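Local coordinates for surface presentation of antigens protein SpaO (Salmonella typhimurium, PDB 4YX1) that takes part in the type III secretion pathway that presents the determinants for entry into mammalian cells, and is represented here by its SPOA2 domain, a FliN-like C-terminal piece, at residues Val40-Glu53 with Met57-Leu69. Sequence-based numbering, arbitrary orientation.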
loop_
_atom_site.group_PDB
_atom_site.type_symbol
_atom_site.label_atom_id
_atom_site.label_comp_id
_atom_site.label_asym_id
_atom_site.label_seq_id
_atom_site.Cartn_x
_atom_site.Cartn_y
_atom_site.Cartn_z
ATOM N N VAL A 40 -6.393 2.883 -4.055
ATOM C CA VAL A 40 -5.195 2.062 -3.982
ATOM C C VAL A 40 -4.322 2.424 -5.160
ATOM O O VAL A 40 -4.773 2.419 -6.294
ATOM C CB VAL A 40 -5.511 0.568 -4.000
ATOM C CG1 VAL A 40 -4.210 -0.244 -3.973
ATOM C CG2 VAL A 40 -6.398 0.225 -2.810
ATOM N N GLU A 41 -3.089 2.800 -4.893
ATOM C CA GLU A 41 -2.212 3.263 -5.944
ATOM C C GLU A 41 -1.213 2.191 -6.323
ATOM O O GLU A 41 -0.635 1.530 -5.458
ATOM C CB GLU A 41 -1.511 4.529 -5.493
ATOM C CG GLU A 41 -2.480 5.686 -5.354
ATOM C CD GLU A 41 -1.804 6.950 -4.907
ATOM O OE1 GLU A 41 -1.248 6.951 -3.795
ATOM O OE2 GLU A 41 -1.822 7.944 -5.663
ATOM N N ILE A 42 -1.026 2.004 -7.617
ATOM C CA ILE A 42 -0.065 1.049 -8.132
ATOM C C ILE A 42 1.174 1.813 -8.553
ATOM O O ILE A 42 1.101 2.653 -9.447
ATOM C CB ILE A 42 -0.658 0.260 -9.305
ATOM C CG1 ILE A 42 -1.968 -0.394 -8.859
ATOM C CG2 ILE A 42 0.328 -0.784 -9.833
ATOM C CD1 ILE A 42 -2.977 -0.475 -9.930
HETATM N N MSE A 43 2.287 1.534 -7.876
HETATM C CA MSE A 43 3.558 2.221 -8.074
HETATM C C MSE A 43 4.563 1.292 -8.715
HETATM O O MSE A 43 4.648 0.121 -8.365
HETATM C CB MSE A 43 4.138 2.705 -6.741
HETATM C CG MSE A 43 3.154 3.313 -5.780
HETATM SE SE MSE A 43 2.583 5.081 -6.321
HETATM C CE MSE A 43 4.238 6.070 -6.159
ATOM N N ALA A 44 5.343 1.823 -9.647
ATOM C CA ALA A 44 6.443 1.081 -10.253
ATOM C C ALA A 44 7.685 1.940 -10.107
ATOM O O ALA A 44 7.731 3.044 -10.635
ATOM C CB ALA A 44 6.153 0.765 -11.716
ATOM N N ASN A 45 8.675 1.446 -9.370
ATOM C CA ASN A 45 9.885 2.205 -9.061
ATOM C C ASN A 45 9.554 3.596 -8.547
ATOM O O ASN A 45 10.183 4.587 -8.926
ATOM C CB ASN A 45 10.810 2.293 -10.280
ATOM C CG ASN A 45 11.453 0.968 -10.609
ATOM O OD1 ASN A 45 11.341 0.007 -9.855
ATOM N ND2 ASN A 45 12.129 0.905 -11.744
ATOM N N GLY A 46 8.534 3.675 -7.701
ATOM C CA GLY A 46 8.193 4.929 -7.059
ATOM C C GLY A 46 7.378 5.886 -7.903
ATOM O O GLY A 46 7.134 7.023 -7.486
ATOM N N VAL A 47 6.945 5.432 -9.078
ATOM C CA VAL A 47 6.148 6.248 -9.984
ATOM C C VAL A 47 4.733 5.692 -10.099
ATOM O O VAL A 47 4.549 4.484 -10.264
ATOM C CB VAL A 47 6.798 6.306 -11.379
ATOM C CG1 VAL A 47 5.956 7.143 -12.341
ATOM C CG2 VAL A 47 8.219 6.837 -11.271
ATOM N N LEU A 48 3.745 6.574 -10.010
ATOM C CA LEU A 48 2.350 6.160 -10.095
ATOM C C LEU A 48 2.006 5.620 -11.487
ATOM O O LEU A 48 2.227 6.294 -12.494
ATOM C CB LEU A 48 1.427 7.330 -9.744
ATOM C CG LEU A 48 -0.071 7.017 -9.734
ATOM C CD1 LEU A 48 -0.381 6.024 -8.622
ATOM C CD2 LEU A 48 -0.850 8.299 -9.540
ATOM N N LEU A 49 1.464 4.405 -11.539
ATOM C CA LEU A 49 1.040 3.780 -12.794
ATOM C C LEU A 49 -0.460 3.739 -12.970
ATOM O O LEU A 49 -0.959 3.658 -14.083
ATOM C CB LEU A 49 1.532 2.345 -12.887
ATOM C CG LEU A 49 2.990 2.049 -13.146
ATOM C CD1 LEU A 49 3.081 0.596 -13.582
ATOM C CD2 LEU A 49 3.531 2.973 -14.214
ATOM N N GLY A 50 -1.187 3.715 -11.866
ATOM C CA GLY A 50 -2.618 3.548 -11.955
ATOM C C GLY A 50 -3.207 3.512 -10.575
ATOM O O GLY A 50 -2.485 3.535 -9.577
ATOM N N ASN A 51 -4.525 3.457 -10.513
ATOM C CA ASN A 51 -5.162 3.336 -9.225
ATOM C C ASN A 51 -6.441 2.552 -9.329
ATOM O O ASN A 51 -6.994 2.348 -10.418
ATOM C CB ASN A 51 -5.430 4.703 -8.609
ATOM C CG ASN A 51 -6.290 5.570 -9.483
ATOM O OD1 ASN A 51 -7.458 5.268 -9.711
ATOM N ND2 ASN A 51 -5.721 6.668 -9.976
ATOM N N GLY A 52 -6.897 2.096 -8.185
ATOM C CA GLY A 52 -8.057 1.254 -8.142
ATOM C C GLY A 52 -8.645 1.199 -6.758
ATOM O O GLY A 52 -8.333 2.008 -5.882
ATOM N N GLU A 53 -9.499 0.210 -6.567
ATOM C CA GLU A 53 -10.307 0.095 -5.380
ATOM C C GLU A 53 -10.108 -1.271 -4.786
ATOM O O GLU A 53 -10.076 -2.259 -5.505
ATOM C CB GLU A 53 -11.762 0.340 -5.748
ATOM C CG GLU A 53 -12.750 0.122 -4.640
ATOM C CD GLU A 53 -14.155 0.480 -5.063
ATOM O OE1 GLU A 53 -14.356 0.955 -6.197
ATOM O OE2 GLU A 53 -15.071 0.294 -4.254
HETATM N N MSE A 57 -12.293 -10.503 -2.709
HETATM C CA MSE A 57 -12.609 -11.544 -3.677
HETATM C C MSE A 57 -12.870 -12.840 -2.917
HETATM O O MSE A 57 -12.922 -12.841 -1.684
HETATM C CB MSE A 57 -11.466 -11.699 -4.685
HETATM C CG MSE A 57 -11.077 -10.397 -5.380
HETATM SE SE MSE A 57 -9.623 -10.622 -6.647
HETATM C CE MSE A 57 -10.511 -11.800 -7.917
ATOM N N ASN A 58 -13.047 -13.951 -3.621
ATOM C CA ASN A 58 -13.402 -15.185 -2.916
ATOM C C ASN A 58 -12.306 -15.740 -2.013
ATOM O O ASN A 58 -12.597 -16.269 -0.937
ATOM C CB ASN A 58 -13.833 -16.254 -3.920
ATOM C CG ASN A 58 -15.212 -15.981 -4.483
ATOM O OD1 ASN A 58 -16.074 -15.460 -3.783
ATOM N ND2 ASN A 58 -15.427 -16.328 -5.744
ATOM N N ASP A 59 -11.051 -15.626 -2.431
ATOM C CA ASP A 59 -9.976 -16.246 -1.672
ATOM C C ASP A 59 -8.907 -15.250 -1.253
ATOM O O ASP A 59 -8.041 -15.565 -0.441
ATOM C CB ASP A 59 -9.351 -17.381 -2.488
ATOM C CG ASP A 59 -10.264 -18.590 -2.595
ATOM O OD1 ASP A 59 -10.904 -18.956 -1.583
ATOM O OD2 ASP A 59 -10.358 -19.168 -3.699
ATOM N N THR A 60 -8.962 -14.047 -1.812
ATOM C CA THR A 60 -7.953 -13.028 -1.540
ATOM C C THR A 60 -8.565 -11.641 -1.609
ATOM O O THR A 60 -9.728 -11.483 -1.959
ATOM C CB THR A 60 -6.783 -13.068 -2.558
ATOM O OG1 THR A 60 -7.286 -12.752 -3.865
ATOM C CG2 THR A 60 -6.077 -14.430 -2.585
ATOM N N LEU A 61 -7.765 -10.630 -1.304
ATOM C CA LEU A 61 -8.128 -9.272 -1.675
ATOM C C LEU A 61 -7.759 -9.050 -3.126
ATOM O O LEU A 61 -6.897 -9.738 -3.671
ATOM C CB LEU A 61 -7.429 -8.234 -0.800
ATOM C CG LEU A 61 -7.818 -8.258 0.678
ATOM C CD1 LEU A 61 -7.130 -7.112 1.387
ATOM C CD2 LEU A 61 -9.333 -8.179 0.857
ATOM N N GLY A 62 -8.413 -8.085 -3.752
ATOM C CA GLY A 62 -8.064 -7.714 -5.099
ATOM C C GLY A 62 -8.075 -6.212 -5.246
ATOM O O GLY A 62 -8.545 -5.493 -4.372
ATOM N N VAL A 63 -7.555 -5.741 -6.373
ATOM C CA VAL A 63 -7.638 -4.330 -6.705
ATOM C C VAL A 63 -8.381 -4.194 -8.025
ATOM O O VAL A 63 -7.929 -4.676 -9.062
ATOM C CB VAL A 63 -6.251 -3.666 -6.792
ATOM C CG1 VAL A 63 -6.396 -2.207 -7.203
ATOM C CG2 VAL A 63 -5.535 -3.787 -5.456
ATOM N N GLU A 64 -9.550 -3.564 -7.961
ATOM C CA GLU A 64 -10.336 -3.250 -9.139
ATOM C C GLU A 64 -9.779 -1.986 -9.774
ATOM O O GLU A 64 -9.846 -0.923 -9.174
ATOM C CB GLU A 64 -11.801 -3.062 -8.747
ATOM C CG GLU A 64 -12.695 -2.670 -9.914
ATOM C CD GLU A 64 -14.064 -2.213 -9.462
ATOM O OE1 GLU A 64 -14.268 -2.049 -8.239
ATOM O OE2 GLU A 64 -14.934 -2.004 -10.326
ATOM N N ILE A 65 -9.221 -2.089 -10.974
ATOM C CA ILE A 65 -8.570 -0.928 -11.586
ATOM C C ILE A 65 -9.610 0.104 -12.029
ATOM O O ILE A 65 -10.602 -0.229 -12.682
ATOM C CB ILE A 65 -7.707 -1.337 -12.798
ATOM C CG1 ILE A 65 -6.673 -2.396 -12.398
ATOM C CG2 ILE A 65 -7.034 -0.112 -13.442
ATOM C CD1 ILE A 65 -5.687 -1.916 -11.393
ATOM N N HIS A 66 -9.393 1.358 -11.670
ATOM C CA HIS A 66 -10.254 2.423 -12.166
ATOM C C HIS A 66 -9.543 3.288 -13.199
ATOM O O HIS A 66 -10.193 3.910 -14.032
ATOM C CB HIS A 66 -10.766 3.270 -11.002
ATOM C CG HIS A 66 -11.843 2.592 -10.213
ATOM N ND1 HIS A 66 -13.055 2.246 -10.768
ATOM C CD2 HIS A 66 -11.881 2.165 -8.931
ATOM C CE1 HIS A 66 -13.800 1.646 -9.856
ATOM N NE2 HIS A 66 -13.110 1.585 -8.732
ATOM N N GLU A 67 -8.215 3.309 -13.169
ATOM C CA GLU A 67 -7.457 4.070 -14.148
ATOM C C GLU A 67 -6.051 3.516 -14.290
ATOM O O GLU A 67 -5.366 3.304 -13.298
ATOM C CB GLU A 67 -7.412 5.546 -13.745
ATOM C CG GLU A 67 -6.665 6.451 -14.698
ATOM C CD GLU A 67 -6.698 7.897 -14.240
ATOM O OE1 GLU A 67 -7.069 8.140 -13.069
ATOM O OE2 GLU A 67 -6.354 8.788 -15.042
ATOM N N TRP A 68 -5.642 3.235 -15.520
ATOM C CA TRP A 68 -4.236 3.030 -15.826
ATOM C C TRP A 68 -3.754 4.317 -16.469
ATOM O O TRP A 68 -4.408 4.840 -17.371
ATOM C CB TRP A 68 -4.009 1.850 -16.778
ATOM C CG TRP A 68 -4.155 0.472 -16.195
ATOM C CD1 TRP A 68 -5.045 -0.490 -16.581
ATOM C CD2 TRP A 68 -3.367 -0.111 -15.154
ATOM N NE1 TRP A 68 -4.865 -1.629 -15.839
ATOM C CE2 TRP A 68 -3.836 -1.425 -14.960
ATOM C CE3 TRP A 68 -2.305 0.348 -14.369
ATOM C CZ2 TRP A 68 -3.293 -2.275 -14.009
ATOM C CZ3 TRP A 68 -1.766 -0.498 -13.429
ATOM C CH2 TRP A 68 -2.258 -1.794 -13.250
ATOM N N LEU A 69 -2.625 4.834 -16.008
ATOM C CA LEU A 69 -2.110 6.095 -16.531
ATOM C C LEU A 69 -1.305 5.886 -17.810
ATOM O O LEU A 69 -1.020 4.752 -18.197
ATOM C CB LEU A 69 -1.256 6.794 -15.476
ATOM C CG LEU A 69 -2.002 7.163 -14.194
ATOM C CD1 LEU A 69 -1.047 7.785 -13.194
ATOM C CD2 LEU A 69 -3.161 8.101 -14.485
#
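Ile42 lays its CD1 methyl against the six-membered ring of Trp68, 3.6 Å from CH2, and the same methyl presses on CD1 of Ile65 at 3.4 Å, tighter than usual for two carbons. With Trp68 CG anti to its carbonyl carbon (chi1 -75°), the indole comes beside Gly50, CE3 4.0 Å from its CA, where a side chain would collide with the ring. Ile65 puts CG2 over one face of the indole, offset toward the rim, while Leu49 O meets the ring edge near CE3. The indole NE1 hydrogen-bonds across the dimer interface to Gln27 O of the second subunit. How an antiparallel sheet absorbs an extra residue is well illustrated here: strand 47-53 pairs with 67-68 through Gly50 and Asn51 and with 61-65 through Gly52 and Glu53, the partner turning a corner at His66, and the change of register is a classic beta bulge. His66 and Glu67 both face Asn51, and Asn51 O accepts from His66 N (2.9 Å) and, at greater length, from Glu67 N (3.2 Å). In this SPOA2 domain of the FliN C-terminal family, residues 62-64 also pair antiparallel with a strand of the second subunit, continuing the sheet through the dimer. On the face of the sheet opposite Trp68, Glu53 extends fully, CG anti to its backbone N (chi1 174°), and its OE1 accepts a hydrogen bond from His66 NE2 (2.9 Å) on the anti lone pair, nearly in the imidazole plane. Glu64 runs alongside in the same direction, bringing its OE1 to 3.6 Å from Glu53 OE1, a like-charge proximity that might favour protonation of the imidazole.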